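Local coordinates for protein probable acetyltransferases (PDB 3PZJ) that probably transfers an acetyl group, as a GNAT-family acetyltransferase that may act on the N-terminal serine or alanine of proteins, at residues A[156-161]-A[172-177]. Sequence-based numbering, arbitrary orientation.
Sequences CEWRCD and RRFGFQ
One face of the Phe176 ring is covered by Trp158 CB, which lies 3.9 Å from the ring centroid, a CH-pi contact almost along the ring normal. The edge of the Trp158 indole is turned toward the same face, giving an edge-to-face pair with planes at 54°; Trp158 CE3 comes to 3.7 Å from Phe176 CE2. The carbonyl O of Cys156 sits at the edge of the Phe176 ring, 3.7 Å from its CE1. Phe174 meets the far end of the indole with its own edge, Trp158 CH2 to Phe174 CE2 being 3.9 Å. Trp158 CG stands anti to the backbone N (chi1 -180°), which carries the indole out from the strand to both phenylalanines. The three rings form an aromatic cluster in the GNAT fold, between strand 155-161 and the end of helix 165-174. That helix closes in a Schellman motif. Gly175 takes a positive phi there, and its N gives a backbone hydrogen bond to Arg172 O (3.1 Å). Phe174 before Gly175 and Phe176 after it both touch Trp158. The indole NE1 hydrogen-bonds Ser167 OG in helix 165-174. Beyond the cluster, Phe176 also packs on Phe198 and Met200 of strand 191-201, and Phe174 touches Thr138 of helix 135-150.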
ATOM      1  N   CYS A 156      -0.232 -10.786   6.534  1.00 21.27           N
ATOM      2  CA  CYS A 156       0.158 -11.276   5.256  0.50 21.75           C
ATOM      3  C   CYS A 156      -0.968 -10.990   4.216  1.00 22.45           C
ATOM      4  O   CYS A 156      -1.990 -11.516   4.561  1.00 22.83           O
ATOM      5  CB  CYS A 156       0.569 -12.752   5.232  0.50 23.04           C
ATOM      6  SG  CYS A 156       2.176 -13.097   5.978  0.50 25.69           S
ATOM      7  N   GLU A 157      -0.858 -10.167   3.195  1.00 20.67           N
ATOM      8  CA  GLU A 157      -1.954  -9.899   2.305  1.00 21.96           C
ATOM      9  C   GLU A 157      -1.894 -10.829   1.117  1.00 23.09           C
ATOM     10  O   GLU A 157      -0.863 -11.342   0.783  1.00 21.44           O
ATOM     11  CB  GLU A 157      -1.889  -8.482   1.764  1.00 22.18           C
ATOM     12  CG  GLU A 157      -2.323  -7.498   2.680  1.00 25.66           C
ATOM     13  CD  GLU A 157      -2.340  -6.110   2.105  1.00 25.11           C
ATOM     14  OE1 GLU A 157      -2.771  -5.255   2.821  1.00 30.20           O
ATOM     15  OE2 GLU A 157      -1.935  -5.895   0.989  1.00 25.96           O
ATOM     16  N   TRP A 158      -3.038 -10.987   0.485  1.00 21.97           N
ATOM     17  CA  TRP A 158      -3.182 -11.547  -0.826  1.00 21.98           C
ATOM     18  C   TRP A 158      -4.112 -10.600  -1.554  1.00 20.08           C
ATOM     19  O   TRP A 158      -5.145 -10.279  -1.062  1.00 20.76           O
ATOM     20  CB  TRP A 158      -3.757 -12.955  -0.773  1.00 22.61           C
ATOM     21  CG  TRP A 158      -3.954 -13.672  -2.087  1.00 22.49           C
ATOM     22  CD1 TRP A 158      -4.823 -13.360  -3.071  1.00 23.82           C
ATOM     23  CD2 TRP A 158      -3.285 -14.848  -2.517  1.00 23.88           C
ATOM     24  NE1 TRP A 158      -4.734 -14.251  -4.088  1.00 25.05           N
ATOM     25  CE2 TRP A 158      -3.794 -15.182  -3.772  1.00 23.80           C
ATOM     26  CE3 TRP A 158      -2.310 -15.658  -1.961  1.00 26.74           C
ATOM     27  CZ2 TRP A 158      -3.359 -16.284  -4.468  1.00 29.68           C
ATOM     28  CZ3 TRP A 158      -1.880 -16.732  -2.665  1.00 26.17           C
ATOM     29  CH2 TRP A 158      -2.406 -17.042  -3.895  1.00 29.62           C
ATOM     30  N   ARG A 159      -3.682 -10.150  -2.712  1.00 21.92           N
ATOM     31  CA  ARG A 159      -4.479  -9.211  -3.532  1.00 22.55           C
ATOM     32  C   ARG A 159      -4.692  -9.752  -4.969  1.00 23.53           C
ATOM     33  O   ARG A 159      -3.840 -10.433  -5.540  1.00 22.84           O
ATOM     34  CB  ARG A 159      -3.792  -7.872  -3.696  1.00 22.73           C
ATOM     35  CG  ARG A 159      -3.689  -7.086  -2.466  1.00 25.59           C
ATOM     36  CD  ARG A 159      -3.081  -5.681  -2.671  1.00 26.30           C
ATOM     37  NE  ARG A 159      -3.065  -5.012  -1.378  1.00 26.95           N
ATOM     38  CZ  ARG A 159      -3.266  -3.718  -1.192  1.00 25.95           C
ATOM     39  NH1 ARG A 159      -3.172  -3.212   0.026  1.00 30.00           N
ATOM     40  NH2 ARG A 159      -3.469  -2.954  -2.230  1.00 28.04           N
ATOM     41  N   CYS A 160      -5.847  -9.447  -5.550  1.00 24.02           N
ATOM     42  CA  CYS A 160      -6.113  -9.833  -6.959  1.00 23.97           C
ATOM     43  C   CYS A 160      -7.103  -8.951  -7.646  1.00 23.35           C
ATOM     44  O   CYS A 160      -7.832  -8.190  -7.066  1.00 21.26           O
ATOM     45  CB  CYS A 160      -6.545 -11.306  -7.058  1.00 24.58           C
ATOM     46  SG  CYS A 160      -8.129 -11.666  -6.374  1.00 25.52           S
ATOM     47  N   ASP A 161      -7.058  -8.988  -8.967  1.00 23.47           N
ATOM     48  CA  ASP A 161      -8.059  -8.306  -9.779  1.00 22.75           C
ATOM     49  C   ASP A 161      -9.359  -8.943  -9.463  1.00 23.29           C
ATOM     50  O   ASP A 161      -9.470 -10.155  -9.342  1.00 24.00           O
ATOM     51  CB  ASP A 161      -7.678  -8.395 -11.273  1.00 22.99           C
ATOM     52  CG  ASP A 161      -8.592  -7.585 -12.189  1.00 30.56           C
ATOM     53  OD1 ASP A 161      -9.842  -7.792 -12.151  1.00 26.99           O
ATOM     54  OD2 ASP A 161      -8.019  -6.792 -12.988  1.00 34.71           O
ATOM     55  N   ARG A 172      -9.098 -17.719  -0.453  1.00 28.19           N
ATOM     56  CA  ARG A 172     -10.032 -18.251   0.549  1.00 30.22           C
ATOM     57  C   ARG A 172      -9.707 -19.700   0.927  1.00 30.38           C
ATOM     58  O   ARG A 172      -9.802 -20.064   2.095  1.00 32.08           O
ATOM     59  CB  ARG A 172     -11.494 -18.074   0.073  1.00 30.87           C
ATOM     60  CG  ARG A 172     -11.983 -16.671   0.158  1.00 30.54           C
ATOM     61  CD  ARG A 172     -13.340 -16.506  -0.549  1.00 31.71           C
ATOM     62  NE  ARG A 172     -13.961 -15.185  -0.565  1.00 28.98           N
ATOM     63  CZ  ARG A 172     -14.497 -14.570   0.494  1.00 30.02           C
ATOM     64  NH1 ARG A 172     -14.477 -15.105   1.696  1.00 28.52           N
ATOM     65  NH2 ARG A 172     -15.094 -13.421   0.336  1.00 33.15           N
ATOM     66  N   ARG A 173      -9.267 -20.472  -0.032  1.00 31.12           N
ATOM     67  CA  ARG A 173      -8.951 -21.861   0.172  1.00 32.56           C
ATOM     68  C   ARG A 173      -7.753 -21.946   1.109  1.00 33.08           C
ATOM     69  O   ARG A 173      -7.719 -22.780   1.934  1.00 32.71           O
ATOM     70  CB  ARG A 173      -8.668 -22.493  -1.173  1.00 32.55           C
ATOM     71  CG  ARG A 173      -8.417 -23.929  -1.152  1.00 35.17           C
ATOM     72  CD  ARG A 173      -8.630 -24.603  -2.463  1.00 34.32           C
ATOM     73  NE  ARG A 173      -7.957 -23.964  -3.557  1.00 37.65           N
ATOM     74  CZ  ARG A 173      -8.577 -23.444  -4.613  1.00 38.70           C
ATOM     75  NH1 ARG A 173      -7.875 -22.920  -5.570  1.00 39.49           N
ATOM     76  NH2 ARG A 173      -9.900 -23.477  -4.725  1.00 39.50           N
ATOM     77  N   PHE A 174      -6.811 -21.040   0.959  1.00 32.17           N
ATOM     78  CA  PHE A 174      -5.608 -20.983   1.819  1.00 32.71           C
ATOM     79  C   PHE A 174      -5.871 -20.444   3.207  1.00 32.04           C
ATOM     80  O   PHE A 174      -5.048 -20.557   4.095  1.00 36.49           O
ATOM     81  CB  PHE A 174      -4.494 -20.194   1.121  1.00 32.65           C
ATOM     82  CG  PHE A 174      -3.987 -20.830  -0.155  1.00 32.32           C
ATOM     83  CD1 PHE A 174      -3.903 -22.219  -0.307  1.00 39.44           C
ATOM     84  CD2 PHE A 174      -3.659 -20.051  -1.231  1.00 33.22           C
ATOM     85  CE1 PHE A 174      -3.423 -22.798  -1.523  1.00 38.87           C
ATOM     86  CE2 PHE A 174      -3.178 -20.607  -2.444  1.00 35.70           C
ATOM     87  CZ  PHE A 174      -3.077 -21.976  -2.600  1.00 37.93           C
ATOM     88  N   GLY A 175      -7.018 -19.856   3.415  1.00 31.63           N
ATOM     89  CA  GLY A 175      -7.412 -19.389   4.717  1.00 30.17           C
ATOM     90  C   GLY A 175      -7.220 -17.879   4.937  1.00 28.44           C
ATOM     91  O   GLY A 175      -7.335 -17.433   6.053  1.00 28.24           O
ATOM     92  N   PHE A 176      -6.897 -17.113   3.902  1.00 26.39           N
ATOM     93  CA  PHE A 176      -6.961 -15.656   3.976  1.00 26.26           C
ATOM     94  C   PHE A 176      -8.426 -15.240   4.132  1.00 27.14           C
ATOM     95  O   PHE A 176      -9.345 -15.912   3.581  1.00 27.06           O
ATOM     96  CB  PHE A 176      -6.412 -15.021   2.691  1.00 24.04           C
ATOM     97  CG  PHE A 176      -4.940 -15.266   2.447  1.00 25.17           C
ATOM     98  CD1 PHE A 176      -3.992 -14.369   2.881  1.00 24.83           C
ATOM     99  CD2 PHE A 176      -4.490 -16.417   1.744  1.00 28.90           C
ATOM    100  CE1 PHE A 176      -2.624 -14.561   2.604  1.00 25.89           C
ATOM    101  CE2 PHE A 176      -3.095 -16.625   1.502  1.00 24.70           C
ATOM    102  CZ  PHE A 176      -2.219 -15.711   1.928  1.00 23.85           C
ATOM    103  N   GLN A 177      -8.653 -14.146   4.846  1.00 25.97           N
ATOM    104  CA  GLN A 177      -9.973 -13.599   5.013  1.00 25.22           C
ATOM    105  C   GLN A 177     -10.166 -12.438   4.074  1.00 24.26           C
ATOM    106  O   GLN A 177      -9.259 -11.581   3.960  1.00 21.58           O
ATOM    107  CB  GLN A 177     -10.105 -13.059   6.438  1.00 27.39           C
ATOM    108  CG  GLN A 177      -9.884 -14.066   7.563  1.00 33.29           C
ATOM    109  CD  GLN A 177     -10.743 -15.308   7.366  1.00 39.30           C
ATOM    110  OE1 GLN A 177     -10.229 -16.439   7.205  1.00 38.92           O
ATOM    111  NE2 GLN A 177     -12.051 -15.095   7.317  1.00 32.73           N
TER